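DNA mimic protein DMP12 (Neisseria meningitidis MC58, PDB 3W1O) acts as a DNA mimic that binds the dimeric histone-like protein HU at its DNA-binding sites and partially keeps DNA away, more likely as a regulator than a competitive inhibitor. Local coordinates at residues L7-L12 / V38-N43; R51-L56 / E95-N100; R55-I60 / L81-K86; K86-D91 / N100-L105. All blocks are in the same frame, centred on the assembly; numbering follows the deposited sequence.

How the interactions relate
The four contacts run from the sheet outward into the helices packed on one of its faces. Interaction 1 pairs strands 7-10 and 37-40; its Val38 and Ile40 meet Leu97 and Trp54 of interaction 2, centred about 12 Å away, and Val38 CG2 lies 3.4 Å from Val104 CG2 of interaction 4. Interactions 2, 3 and 4 join helices 53-61, 77-88 and 96-111 two at a time. Their centres lie about 7 Å (2 and 4), 8 Å (3 and 4) and 10 Å (2 and 3) apart, and Leu53 CD1 comes to 3.4 Å from Leu87 CD2. These are packing contacts within the monomer whose shape and electrostatic surface resemble the straight portion of the bent DNA bound by HU.

Interaction 1 (L7-L12 / V38-N43); sequences LLIFCL and VEITEN
Backbone hydrogen bonds tie Ile9 to Val38 and Leu7 to Ile40. The first pair is sound in both directions, with Val38 N 2.7 Å from Ile9 O and Ile9 N 3.0 Å from Val38 O. The second is lopsided: Ile40 N reaches Leu7 O at 2.9 Å, whereas the return bond from Leu7 N to Ile40 O is weak, 3.4 Å long and bent to 126° at the hydrogen. Between the two hydrogen-bonded pairs stand Leu8 and Glu39, a non-hydrogen-bonded pair, and a CA-H...O contact brings CA of Leu8 to 3.3 Å from O of Val38.

The pairing joins an edge strand, 37-40, to an inner strand of a four-stranded antiparallel sheet; on its other side strand 7-10 bonds to 115-118. Just past the edge strand, Thr41 N-caps helix 42-51.

Apolar contacts differ on the two faces. Leu7, Ile9, Val38 and Ile40 share the face that helix 96-111 packs on, where the beta-branched Ile9, Val38 and Ile40 suit a strand and all four suit burial. Leu7 lies alongside Ile40, CD2 to CD1 4.1 Å. With chi2 at 179° and -179°, Ile9 and Ile40 each extend CD1 to their meeting point, 3.6 Å apart. On the reverse face Leu8 lays CD2 3.7 Å from CA of Glu39, under helix 21-30, while the Glu39 carboxylate, nearer solvent, bonds Asn6 through OE2.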
loop_
_atom_site.group_PDB
_atom_site.type_symbol
_atom_site.label_atom_id
_atom_site.label_comp_id
_atom_site.label_asym_id
_atom_site.label_seq_id
_atom_site.Cartn_x
_atom_site.Cartn_y
_atom_site.Cartn_z
ATOM N N LEU A 7 0.582 -3.882 9.331
ATOM C CA LEU A 7 1.060 -3.022 8.241
ATOM C C LEU A 7 -0.124 -2.504 7.458
ATOM O O LEU A 7 -1.022 -3.275 7.145
ATOM C CB LEU A 7 1.967 -3.840 7.308
ATOM C CG LEU A 7 2.296 -3.305 5.908
ATOM C CD1 LEU A 7 3.033 -1.950 6.050
ATOM C CD2 LEU A 7 3.158 -4.373 5.263
ATOM N N LEU A 8 -0.121 -1.202 7.154
ATOM C CA LEU A 8 -1.185 -0.662 6.304
ATOM C C LEU A 8 -0.596 -0.110 5.038
ATOM O O LEU A 8 0.467 0.512 5.044
ATOM C CB LEU A 8 -1.985 0.426 7.015
ATOM C CG LEU A 8 -2.687 0.070 8.343
ATOM C CD1 LEU A 8 -3.484 1.290 8.800
ATOM C CD2 LEU A 8 -3.590 -1.169 8.219
ATOM N N ILE A 9 -1.302 -0.328 3.939
ATOM C CA ILE A 9 -1.006 0.430 2.709
ATOM C C ILE A 9 -2.322 1.112 2.419
ATOM O O ILE A 9 -3.344 0.423 2.303
ATOM C CB ILE A 9 -0.639 -0.517 1.584
ATOM C CG1 ILE A 9 0.695 -1.224 1.940
ATOM C CG2 ILE A 9 -0.624 0.245 0.215
ATOM C CD1 ILE A 9 1.212 -2.239 0.902
ATOM N N PHE A 10 -2.350 2.435 2.357
ATOM C CA PHE A 10 -3.633 3.077 2.195
ATOM C C PHE A 10 -3.556 4.475 1.580
ATOM O O PHE A 10 -2.439 5.063 1.495
ATOM C CB PHE A 10 -4.354 3.171 3.564
ATOM C CG PHE A 10 -3.812 4.255 4.485
ATOM C CD1 PHE A 10 -4.397 5.527 4.524
ATOM C CD2 PHE A 10 -2.697 3.999 5.281
ATOM C CE1 PHE A 10 -3.834 6.567 5.356
ATOM C CE2 PHE A 10 -2.163 5.010 6.106
ATOM C CZ PHE A 10 -2.760 6.290 6.139
ATOM N N CYS A 11 -4.738 4.989 1.212
ATOM C CA CYS A 11 -4.908 6.432 0.994
ATOM C C CYS A 11 -6.193 6.817 1.672
ATOM O O CYS A 11 -6.965 5.953 2.105
ATOM C CB CYS A 11 -4.870 6.778 -0.515
ATOM S SG CYS A 11 -6.253 6.073 -1.431
ATOM N N LEU A 12 -6.390 8.117 1.887
ATOM C CA LEU A 12 -7.639 8.614 2.350
ATOM C C LEU A 12 -8.704 8.434 1.277
ATOM O O LEU A 12 -8.412 8.433 0.056
ATOM C CB LEU A 12 -7.526 10.086 2.671
ATOM C CG LEU A 12 -6.503 10.377 3.757
ATOM C CD1 LEU A 12 -6.513 11.862 4.220
ATOM C CD2 LEU A 12 -6.757 9.464 4.929
ATOM N N VAL A 38 -5.487 -1.183 2.887
ATOM C CA VAL A 38 -5.172 -2.603 2.913
ATOM C C VAL A 38 -4.463 -2.889 4.251
ATOM O O VAL A 38 -3.428 -2.318 4.527
ATOM C CB VAL A 38 -4.260 -3.014 1.757
ATOM C CG1 VAL A 38 -4.021 -4.527 1.791
ATOM C CG2 VAL A 38 -4.891 -2.623 0.404
ATOM N N GLU A 39 -5.009 -3.804 5.045
ATOM C CA GLU A 39 -4.374 -4.244 6.271
ATOM C C GLU A 39 -3.653 -5.539 5.954
ATOM O O GLU A 39 -4.246 -6.442 5.356
ATOM C CB GLU A 39 -5.491 -4.514 7.298
ATOM C CG GLU A 39 -5.010 -5.044 8.612
ATOM C CD GLU A 39 -6.180 -5.389 9.513
ATOM O OE1 GLU A 39 -7.205 -5.938 9.021
ATOM O OE2 GLU A 39 -6.043 -5.106 10.708
ATOM N N ILE A 40 -2.388 -5.659 6.356
ATOM C CA ILE A 40 -1.577 -6.786 5.946
ATOM C C ILE A 40 -1.011 -7.442 7.187
ATOM O O ILE A 40 -0.289 -6.802 7.927
ATOM C CB ILE A 40 -0.441 -6.363 5.021
ATOM C CG1 ILE A 40 -1.027 -5.578 3.856
ATOM C CG2 ILE A 40 0.320 -7.616 4.460
ATOM C CD1 ILE A 40 0.020 -5.100 2.795
ATOM N N THR A 41 -1.280 -8.735 7.370
ATOM C CA THR A 41 -0.869 -9.353 8.614
ATOM C C THR A 41 0.571 -9.850 8.522
ATOM O O THR A 41 1.130 -9.968 7.442
ATOM C CB THR A 41 -1.765 -10.554 8.911
ATOM O OG1 THR A 41 -1.577 -11.517 7.870
ATOM C CG2 THR A 41 -3.221 -10.105 8.938
ATOM N N GLU A 42 1.163 -10.181 9.669
ATOM C CA GLU A 42 2.465 -10.862 9.657
ATOM C C GLU A 42 2.505 -12.059 8.696
ATOM O O GLU A 42 3.500 -12.259 7.975
ATOM C CB GLU A 42 2.839 -11.332 11.078
ATOM C CG GLU A 42 3.037 -10.197 12.056
ATOM C CD GLU A 42 3.103 -10.667 13.525
ATOM O OE1 GLU A 42 3.106 -11.897 13.769
ATOM O OE2 GLU A 42 3.157 -9.785 14.419
ATOM N N ASN A 43 1.472 -12.896 8.711
ATOM C CA ASN A 43 1.535 -14.109 7.894
ATOM C C ASN A 43 1.477 -13.764 6.413
ATOM O O ASN A 43 2.101 -14.416 5.608
ATOM C CB ASN A 43 0.446 -15.125 8.283
ATOM C CG ASN A 43 0.744 -15.775 9.637
ATOM O OD1 ASN A 43 1.909 -15.817 10.066
ATOM N ND2 ASN A 43 -0.282 -16.248 10.318
#

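Interaction 2 (R51-L56 / E95-N100); sequences RGLWRL and EPLVKN
Arg51 and Glu95 meet head-on in a two-pronged salt bridge. NH2 and NH1 of Arg51 reach OE2 and OE1 of Glu95 at 2.8 and 2.9 Å, the first bond nearly straight and in the guanidinium plane; the flat groups are turned 36° apart. Arginine offers this exposed edge an N-H per oxygen. A chi3 bend (61°) brings the guanidinium round, and Tyr48 OH also bonds OE1 of Glu95. Beside this polar end, leucines suit the buried part: Leu53 sends CD2 obliquely across CD2 of Leu97 (4.1 Å) and CD1 past CG2 of Val98 (4.2 Å). CG of Leu53 sits over one face of the Trp54 ring, toward its rim. Gly52 ends helix 42-51 in a Schellman motif and occupies the N-cap position of helix 53-61; its backbone angles, which crowd any CB against the preceding carbonyl oxygen, suit glycine. Two helix beginnings are thus joined, Glu95 standing at the N-cap position of 96-111; helix 42-51, Leu87 of helix 77-88 and strand 37-40 close round the leucines.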
loop_
_atom_site.group_PDB
_atom_site.type_symbol
_atom_site.label_atom_id
_atom_site.label_comp_id
_atom_site.label_asym_id
_atom_site.label_seq_id
_atom_site.Cartn_x
_atom_site.Cartn_y
_atom_site.Cartn_z
ATOM N N ARG A 51 7.558 -14.895 -1.785
ATOM C CA ARG A 51 7.156 -14.978 -3.186
ATOM C C ARG A 51 7.607 -13.819 -4.034
ATOM O O ARG A 51 7.384 -13.786 -5.254
ATOM C CB ARG A 51 5.680 -15.191 -3.247
ATOM C CG ARG A 51 5.431 -16.624 -2.794
ATOM C CD ARG A 51 3.994 -17.012 -2.900
ATOM N NE ARG A 51 3.591 -16.921 -4.293
ATOM C CZ ARG A 51 2.353 -16.636 -4.650
ATOM N NH1 ARG A 51 1.447 -16.459 -3.683
ATOM N NH2 ARG A 51 2.040 -16.535 -5.940
ATOM N N GLY A 52 8.223 -12.853 -3.376
ATOM C CA GLY A 52 8.861 -11.749 -4.082
ATOM C C GLY A 52 8.022 -10.489 -4.280
ATOM O O GLY A 52 8.432 -9.597 -5.020
ATOM N N LEU A 53 6.887 -10.381 -3.579
ATOM C CA LEU A 53 6.037 -9.211 -3.684
ATOM C C LEU A 53 6.751 -7.900 -3.241
ATOM O O LEU A 53 6.668 -6.866 -3.919
ATOM C CB LEU A 53 4.720 -9.410 -2.923
ATOM C CG LEU A 53 3.783 -8.164 -2.847
ATOM C CD1 LEU A 53 3.364 -7.660 -4.299
ATOM C CD2 LEU A 53 2.523 -8.446 -2.055
ATOM N N TRP A 54 7.439 -7.924 -2.099
ATOM C CA TRP A 54 7.986 -6.693 -1.584
ATOM C C TRP A 54 9.186 -6.322 -2.419
ATOM O O TRP A 54 9.417 -5.135 -2.704
ATOM C CB TRP A 54 8.333 -6.796 -0.089
ATOM C CG TRP A 54 7.201 -7.383 0.707
ATOM C CD1 TRP A 54 7.269 -8.466 1.521
ATOM C CD2 TRP A 54 5.829 -6.960 0.711
ATOM N NE1 TRP A 54 6.037 -8.755 2.055
ATOM C CE2 TRP A 54 5.128 -7.840 1.583
ATOM C CE3 TRP A 54 5.127 -5.911 0.087
ATOM C CZ2 TRP A 54 3.778 -7.710 1.842
ATOM C CZ3 TRP A 54 3.759 -5.784 0.356
ATOM C CH2 TRP A 54 3.109 -6.678 1.216
ATOM N N ARG A 55 9.923 -7.330 -2.869
ATOM C CA ARG A 55 11.012 -7.058 -3.827
ATOM C C ARG A 55 10.510 -6.357 -5.106
ATOM O O ARG A 55 11.162 -5.471 -5.656
ATOM C CB ARG A 55 11.723 -8.388 -4.167
ATOM C CG ARG A 55 12.580 -8.867 -2.994
ATOM C CD ARG A 55 13.310 -10.164 -3.332
ATOM N NE ARG A 55 12.695 -11.315 -2.674
ATOM C CZ ARG A 55 12.138 -12.313 -3.340
ATOM N NH1 ARG A 55 12.143 -12.279 -4.661
ATOM N NH2 ARG A 55 11.580 -13.351 -2.700
ATOM N N LEU A 56 9.336 -6.733 -5.582
ATOM C CA LEU A 56 8.753 -6.085 -6.736
ATOM C C LEU A 56 8.483 -4.637 -6.450
ATOM O O LEU A 56 8.760 -3.789 -7.307
ATOM C CB LEU A 56 7.439 -6.774 -7.122
ATOM C CG LEU A 56 6.995 -7.135 -8.528
ATOM C CD1 LEU A 56 8.126 -7.642 -9.469
ATOM C CD2 LEU A 56 5.950 -8.214 -8.354
ATOM N N GLU A 95 -3.988 -12.359 -7.259
ATOM C CA GLU A 95 -4.208 -12.868 -5.923
ATOM C C GLU A 95 -4.800 -11.745 -5.084
ATOM O O GLU A 95 -4.548 -10.577 -5.348
ATOM C CB GLU A 95 -2.896 -13.408 -5.377
ATOM C CG GLU A 95 -2.477 -14.608 -6.187
ATOM C CD GLU A 95 -1.233 -15.262 -5.688
ATOM O OE1 GLU A 95 -0.787 -14.919 -4.575
ATOM O OE2 GLU A 95 -0.681 -16.120 -6.435
ATOM N N PRO A 96 -5.681 -12.089 -4.131
ATOM C CA PRO A 96 -6.432 -11.009 -3.460
ATOM C C PRO A 96 -5.577 -9.924 -2.888
ATOM O O PRO A 96 -5.907 -8.771 -3.091
ATOM C CB PRO A 96 -7.197 -11.740 -2.347
ATOM C CG PRO A 96 -7.430 -13.162 -3.000
ATOM C CD PRO A 96 -6.144 -13.442 -3.744
ATOM N N LEU A 97 -4.508 -10.239 -2.152
ATOM C CA LEU A 97 -3.746 -9.137 -1.553
ATOM C C LEU A 97 -3.196 -8.195 -2.633
ATOM O O LEU A 97 -3.184 -6.962 -2.464
ATOM C CB LEU A 97 -2.585 -9.698 -0.708
ATOM C CG LEU A 97 -1.620 -8.644 -0.119
ATOM C CD1 LEU A 97 -2.397 -7.780 0.873
ATOM C CD2 LEU A 97 -0.426 -9.336 0.581
ATOM N N VAL A 98 -2.702 -8.770 -3.727
ATOM C CA VAL A 98 -2.135 -7.962 -4.786
ATOM C C VAL A 98 -3.239 -7.138 -5.428
ATOM O O VAL A 98 -3.035 -5.963 -5.692
ATOM C CB VAL A 98 -1.366 -8.824 -5.824
ATOM C CG1 VAL A 98 -0.751 -7.924 -6.937
ATOM C CG2 VAL A 98 -0.251 -9.646 -5.083
ATOM N N LYS A 99 -4.433 -7.738 -5.652
ATOM C CA LYS A 99 -5.555 -6.988 -6.162
ATOM C C LYS A 99 -5.939 -5.845 -5.235
ATOM O O LYS A 99 -6.313 -4.767 -5.698
ATOM C CB LYS A 99 -6.801 -7.870 -6.371
ATOM C CG LYS A 99 -6.675 -8.877 -7.555
ATOM C CD LYS A 99 -7.898 -9.849 -7.557
ATOM C CE LYS A 99 -9.199 -9.028 -7.677
ATOM N NZ LYS A 99 -10.242 -9.975 -8.053
ATOM N N ASN A 100 -5.899 -6.116 -3.936
ATOM C CA ASN A 100 -6.274 -5.119 -2.986
ATOM C C ASN A 100 -5.287 -3.939 -2.999
ATOM O O ASN A 100 -5.706 -2.792 -2.852
ATOM C CB ASN A 100 -6.377 -5.736 -1.604
ATOM C CG ASN A 100 -7.623 -6.595 -1.463
ATOM O OD1 ASN A 100 -8.588 -6.392 -2.197
ATOM N ND2 ASN A 100 -7.588 -7.550 -0.568
#

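Interaction 3 (R55-I60 / L81-K86); sequences RLVSEI and LAVKEK
Ile60 wedges between Ala82, Val83 and Lys86 where two helices, 53-61 and 77-88, pack as a broadly antiparallel pair. The axes of their segments 55-60 and 81-86 come within 9.1 Å at an angle of 146°. The tight part is apolar. CB of Ile60 lies 3.6 Å from CG2 of Val83, and CG2 of Ile60 meets CB of Ala82 at 3.7 Å; a small alanine suits this place because the branched isoleucine comes right up to the neighbouring backbone. Deeper in, Val57 and Val83 face each other more slackly, CG2 to CG1 4.3 Å, and Val83 also packs on Leu105 of helix 96-111, so a buried valine serves two helix contacts at once.

The outer side is charged and more open to solvent. Glu59 is exposed, and its carboxylate forms a salt bridge with Lys86 NZ, the two chains crossing at about a right angle; the modelled separation of OE1 and NZ is too short to be taken literally. Lys86 suits this border because it has two characters, an aliphatic stem for the apolar part and an ammonium for the glutamate. CB of Lys86 already lies 4.3 Å from CG of Leu56; the bend at chi2 (-83°) then turns the rest of the stem along Ile60, where CE of Lys86 rests 3.7 Å from CD1 of Ile60.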
loop_
_atom_site.group_PDB
_atom_site.type_symbol
_atom_site.label_atom_id
_atom_site.label_comp_id
_atom_site.label_asym_id
_atom_site.label_seq_id
_atom_site.Cartn_x
_atom_site.Cartn_y
_atom_site.Cartn_z
ATOM N N ARG A 55 9.923 -7.330 -2.869
ATOM C CA ARG A 55 11.012 -7.058 -3.827
ATOM C C ARG A 55 10.510 -6.357 -5.106
ATOM O O ARG A 55 11.162 -5.471 -5.656
ATOM C CB ARG A 55 11.723 -8.388 -4.167
ATOM C CG ARG A 55 12.580 -8.867 -2.994
ATOM C CD ARG A 55 13.310 -10.164 -3.332
ATOM N NE ARG A 55 12.695 -11.315 -2.674
ATOM C CZ ARG A 55 12.138 -12.313 -3.340
ATOM N NH1 ARG A 55 12.143 -12.279 -4.661
ATOM N NH2 ARG A 55 11.580 -13.351 -2.700
ATOM N N LEU A 56 9.336 -6.733 -5.582
ATOM C CA LEU A 56 8.753 -6.085 -6.736
ATOM C C LEU A 56 8.483 -4.637 -6.450
ATOM O O LEU A 56 8.760 -3.789 -7.307
ATOM C CB LEU A 56 7.439 -6.774 -7.122
ATOM C CG LEU A 56 6.995 -7.135 -8.528
ATOM C CD1 LEU A 56 8.126 -7.642 -9.469
ATOM C CD2 LEU A 56 5.950 -8.214 -8.354
ATOM N N VAL A 57 7.908 -4.350 -5.273
ATOM C CA VAL A 57 7.653 -2.990 -4.845
ATOM C C VAL A 57 8.972 -2.223 -4.732
ATOM O O VAL A 57 9.091 -1.093 -5.223
ATOM C CB VAL A 57 6.887 -2.920 -3.513
ATOM C CG1 VAL A 57 6.710 -1.480 -3.112
ATOM C CG2 VAL A 57 5.513 -3.574 -3.658
ATOM N N SER A 58 9.982 -2.883 -4.175
ATOM C CA SER A 58 11.275 -2.251 -3.926
ATOM C C SER A 58 11.969 -1.827 -5.227
ATOM O O SER A 58 12.828 -0.932 -5.220
ATOM C CB SER A 58 12.161 -3.241 -3.195
ATOM O OG SER A 58 12.796 -4.092 -4.176
ATOM N N GLU A 59 11.621 -2.468 -6.337
ATOM C CA GLU A 59 12.189 -2.094 -7.647
ATOM C C GLU A 59 11.857 -0.661 -8.028
ATOM O O GLU A 59 12.627 -0.045 -8.742
ATOM C CB GLU A 59 11.692 -3.024 -8.740
ATOM C CG GLU A 59 12.325 -4.400 -8.692
ATOM C CD GLU A 59 11.869 -5.310 -9.842
ATOM O OE1 GLU A 59 11.427 -4.819 -10.920
ATOM O OE2 GLU A 59 11.968 -6.535 -9.653
ATOM N N ILE A 60 10.715 -0.143 -7.556
ATOM C CA ILE A 60 10.329 1.228 -7.761
ATOM C C ILE A 60 10.727 2.106 -6.582
ATOM O O ILE A 60 11.222 3.193 -6.776
ATOM C CB ILE A 60 8.748 1.388 -7.989
ATOM C CG1 ILE A 60 8.228 0.538 -9.151
ATOM C CG2 ILE A 60 8.350 2.887 -8.152
ATOM C CD1 ILE A 60 9.116 0.595 -10.510
ATOM N N LEU A 81 1.885 4.781 -10.053
ATOM C CA LEU A 81 1.659 4.200 -11.362
ATOM C C LEU A 81 2.683 3.139 -11.656
ATOM O O LEU A 81 2.341 2.106 -12.191
ATOM C CB LEU A 81 1.713 5.278 -12.454
ATOM C CG LEU A 81 0.481 6.163 -12.468
ATOM C CD1 LEU A 81 0.738 7.454 -13.259
ATOM C CD2 LEU A 81 -0.713 5.380 -13.028
ATOM N N ALA A 82 3.949 3.407 -11.338
ATOM C CA ALA A 82 5.037 2.444 -11.590
ATOM C C ALA A 82 4.841 1.140 -10.773
ATOM O O ALA A 82 5.062 0.053 -11.287
ATOM C CB ALA A 82 6.373 3.060 -11.252
ATOM N N VAL A 83 4.457 1.263 -9.505
ATOM C CA VAL A 83 4.232 0.062 -8.680
ATOM C C VAL A 83 3.017 -0.674 -9.205
ATOM O O VAL A 83 3.025 -1.925 -9.320
ATOM C CB VAL A 83 4.050 0.420 -7.175
ATOM C CG1 VAL A 83 3.612 -0.830 -6.355
ATOM C CG2 VAL A 83 5.405 0.914 -6.623
ATOM N N LYS A 84 1.977 0.079 -9.557
ATOM C CA LYS A 84 0.760 -0.532 -10.072
ATOM C C LYS A 84 1.040 -1.382 -11.312
ATOM O O LYS A 84 0.522 -2.497 -11.446
ATOM C CB LYS A 84 -0.298 0.503 -10.369
ATOM C CG LYS A 84 -1.551 -0.116 -10.929
ATOM C CD LYS A 84 -2.680 0.842 -10.882
ATOM C CE LYS A 84 -2.458 2.016 -11.824
ATOM N NZ LYS A 84 -2.536 1.577 -13.242
ATOM N N GLU A 85 1.856 -0.835 -12.227
ATOM C CA GLU A 85 2.267 -1.572 -13.418
ATOM C C GLU A 85 2.995 -2.854 -13.040
ATOM O O GLU A 85 2.669 -3.898 -13.609
ATOM C CB GLU A 85 3.158 -0.720 -14.330
ATOM C CG GLU A 85 3.111 -1.134 -15.809
ATOM C CD GLU A 85 1.697 -1.004 -16.403
ATOM O OE1 GLU A 85 1.049 0.053 -16.181
ATOM O OE2 GLU A 85 1.221 -1.958 -17.074
ATOM N N LYS A 86 3.970 -2.771 -12.125
ATOM C CA LYS A 86 4.765 -3.936 -11.670
ATOM C C LYS A 86 3.804 -5.027 -11.162
ATOM O O LYS A 86 3.930 -6.221 -11.481
ATOM C CB LYS A 86 5.722 -3.586 -10.528
ATOM C CG LYS A 86 6.939 -2.748 -10.850
ATOM C CD LYS A 86 8.065 -3.593 -11.398
ATOM C CE LYS A 86 9.098 -2.706 -12.079
ATOM N NZ LYS A 86 10.192 -3.583 -12.600
#

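Interaction 4 (K86-D91 / N100-L105); sequences KLQNSD and NIIHVL
The carbonyl oxygen of Leu87, whose side chain meets Ile101 and Ile102, is gripped twice by Ser90. Ser90 OG donates to Leu87 O at 2.7 Å and Ser90 N at 3.2 Å, both from the same face of the carbonyl plane. With chi1 at 70°, the hydroxyl of Ser90 folds back on the last turn of helix 77-88, and this short polar side chain thereby satisfies a carbonyl at the helix end.

No hydrogen bond crosses the contact itself, which is made by aliphatic groups. Leu87 CD1 comes in at about a right angle to Ile101 and touches its CG2 at 3.6 Å, while Leu87 CB lies 3.8 Å from CG1 of Ile102, these two chains sliding past each other in opposite directions. The contact joins two consecutive helices through the loop between them: 77-88 ends here and the chain returns as 96-111, where Leu87 also touches Val98. A leucine suits this buried spot, since its fork serves two sides: CD2 goes to Leu53 of helix 53-61, and CD1 of Leu87 lies 4.4 Å from CD1 of Leu105. Toward solvent, Gln88 crosses Ile102 obliquely: its CG lies 3.9 Å from CD1 of Ile102 and its NE2 also runs along CG2 of Ile102; the side chain also touches Glu106.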
loop_
_atom_site.group_PDB
_atom_site.type_symbol
_atom_site.label_atom_id
_atom_site.label_comp_id
_atom_site.label_asym_id
_atom_site.label_seq_id
_atom_site.Cartn_x
_atom_site.Cartn_y
_atom_site.Cartn_z
ATOM N N LYS A 86 3.970 -2.771 -12.125
ATOM C CA LYS A 86 4.765 -3.936 -11.670
ATOM C C LYS A 86 3.804 -5.027 -11.162
ATOM O O LYS A 86 3.930 -6.221 -11.481
ATOM C CB LYS A 86 5.722 -3.586 -10.528
ATOM C CG LYS A 86 6.939 -2.748 -10.850
ATOM C CD LYS A 86 8.065 -3.593 -11.398
ATOM C CE LYS A 86 9.098 -2.706 -12.079
ATOM N NZ LYS A 86 10.192 -3.583 -12.600
ATOM N N LEU A 87 2.845 -4.610 -10.349
ATOM C CA LEU A 87 1.934 -5.615 -9.784
ATOM C C LEU A 87 0.985 -6.230 -10.815
ATOM O O LEU A 87 0.707 -7.425 -10.754
ATOM C CB LEU A 87 1.135 -5.032 -8.626
ATOM C CG LEU A 87 1.938 -4.514 -7.432
ATOM C CD1 LEU A 87 1.020 -4.071 -6.299
ATOM C CD2 LEU A 87 2.838 -5.562 -6.923
ATOM N N GLN A 88 0.435 -5.393 -11.691
ATOM C CA GLN A 88 -0.497 -5.854 -12.739
ATOM C C GLN A 88 0.174 -6.843 -13.687
ATOM O O GLN A 88 -0.472 -7.739 -14.199
ATOM C CB GLN A 88 -1.034 -4.661 -13.532
ATOM C CG GLN A 88 -2.160 -3.979 -12.799
ATOM C CD GLN A 88 -2.585 -2.696 -13.457
ATOM O OE1 GLN A 88 -1.812 -2.075 -14.198
ATOM N NE2 GLN A 88 -3.803 -2.282 -13.194
ATOM N N ASN A 89 1.485 -6.682 -13.880
ATOM C CA ASN A 89 2.252 -7.564 -14.758
ATOM C C ASN A 89 2.908 -8.746 -14.071
ATOM O O ASN A 89 3.585 -9.527 -14.745
ATOM C CB ASN A 89 3.305 -6.764 -15.576
ATOM C CG ASN A 89 2.664 -5.806 -16.559
ATOM O OD1 ASN A 89 3.148 -4.693 -16.752
ATOM N ND2 ASN A 89 1.566 -6.222 -17.178
ATOM N N SER A 90 2.662 -8.913 -12.768
ATOM C CA SER A 90 3.350 -9.906 -11.953
ATOM C C SER A 90 2.705 -11.273 -12.030
ATOM O O SER A 90 1.600 -11.413 -12.551
ATOM C CB SER A 90 3.389 -9.484 -10.487
ATOM O OG SER A 90 2.097 -9.542 -9.902
ATOM N N ASP A 91 3.384 -12.261 -11.446
ATOM C CA ASP A 91 2.908 -13.650 -11.414
ATOM C C ASP A 91 1.795 -13.882 -10.387
ATOM O O ASP A 91 1.159 -14.915 -10.407
ATOM C CB ASP A 91 4.086 -14.611 -11.151
ATOM C CG ASP A 91 5.010 -14.722 -12.367
ATOM O OD1 ASP A 91 4.499 -14.476 -13.488
ATOM O OD2 ASP A 91 6.223 -15.024 -12.210
ATOM N N ASN A 100 -5.899 -6.116 -3.936
ATOM C CA ASN A 100 -6.274 -5.119 -2.986
ATOM C C ASN A 100 -5.287 -3.939 -2.999
ATOM O O ASN A 100 -5.706 -2.792 -2.852
ATOM C CB ASN A 100 -6.377 -5.736 -1.604
ATOM C CG ASN A 100 -7.623 -6.595 -1.463
ATOM O OD1 ASN A 100 -8.588 -6.392 -2.197
ATOM N ND2 ASN A 100 -7.588 -7.550 -0.568
ATOM N N ILE A 101 -4.002 -4.247 -3.134
ATOM C CA ILE A 101 -2.992 -3.167 -3.166
ATOM C C ILE A 101 -3.196 -2.399 -4.455
ATOM O O ILE A 101 -3.293 -1.163 -4.443
ATOM C CB ILE A 101 -1.550 -3.720 -3.083
ATOM C CG1 ILE A 101 -1.303 -4.257 -1.678
ATOM C CG2 ILE A 101 -0.531 -2.608 -3.389
ATOM C CD1 ILE A 101 0.045 -5.040 -1.547
ATOM N N ILE A 102 -3.395 -3.133 -5.547
ATOM C CA ILE A 102 -3.664 -2.470 -6.840
ATOM C C ILE A 102 -4.845 -1.505 -6.746
ATOM O O ILE A 102 -4.829 -0.376 -7.298
ATOM C CB ILE A 102 -3.859 -3.504 -7.970
ATOM C CG1 ILE A 102 -2.526 -4.154 -8.355
ATOM C CG2 ILE A 102 -4.512 -2.838 -9.194
ATOM C CD1 ILE A 102 -2.728 -5.448 -9.252
ATOM N N HIS A 103 -5.869 -1.929 -6.017
ATOM C CA HIS A 103 -7.052 -1.109 -5.946
ATOM C C HIS A 103 -6.807 0.214 -5.226
ATOM O O HIS A 103 -7.371 1.266 -5.611
ATOM C CB HIS A 103 -8.170 -1.820 -5.202
ATOM C CG HIS A 103 -9.451 -1.077 -5.301
ATOM N ND1 HIS A 103 -10.145 -0.971 -6.490
ATOM C CD2 HIS A 103 -10.105 -0.303 -4.402
ATOM C CE1 HIS A 103 -11.206 -0.205 -6.303
ATOM N NE2 HIS A 103 -11.207 0.212 -5.044
ATOM N N VAL A 104 -6.054 0.145 -4.121
ATOM C CA VAL A 104 -5.658 1.388 -3.427
ATOM C C VAL A 104 -4.905 2.297 -4.361
ATOM O O VAL A 104 -5.170 3.489 -4.419
ATOM C CB VAL A 104 -4.756 1.090 -2.226
ATOM C CG1 VAL A 104 -4.251 2.470 -1.591
ATOM C CG2 VAL A 104 -5.615 0.291 -1.214
ATOM N N LEU A 105 -3.996 1.727 -5.116
ATOM C CA LEU A 105 -3.218 2.514 -6.081
ATOM C C LEU A 105 -4.136 3.182 -7.131
ATOM O O LEU A 105 -4.061 4.393 -7.376
ATOM C CB LEU A 105 -2.136 1.644 -6.741
ATOM C CG LEU A 105 -1.144 0.962 -5.766
ATOM C CD1 LEU A 105 -0.147 0.122 -6.556
ATOM C CD2 LEU A 105 -0.429 1.989 -4.849
#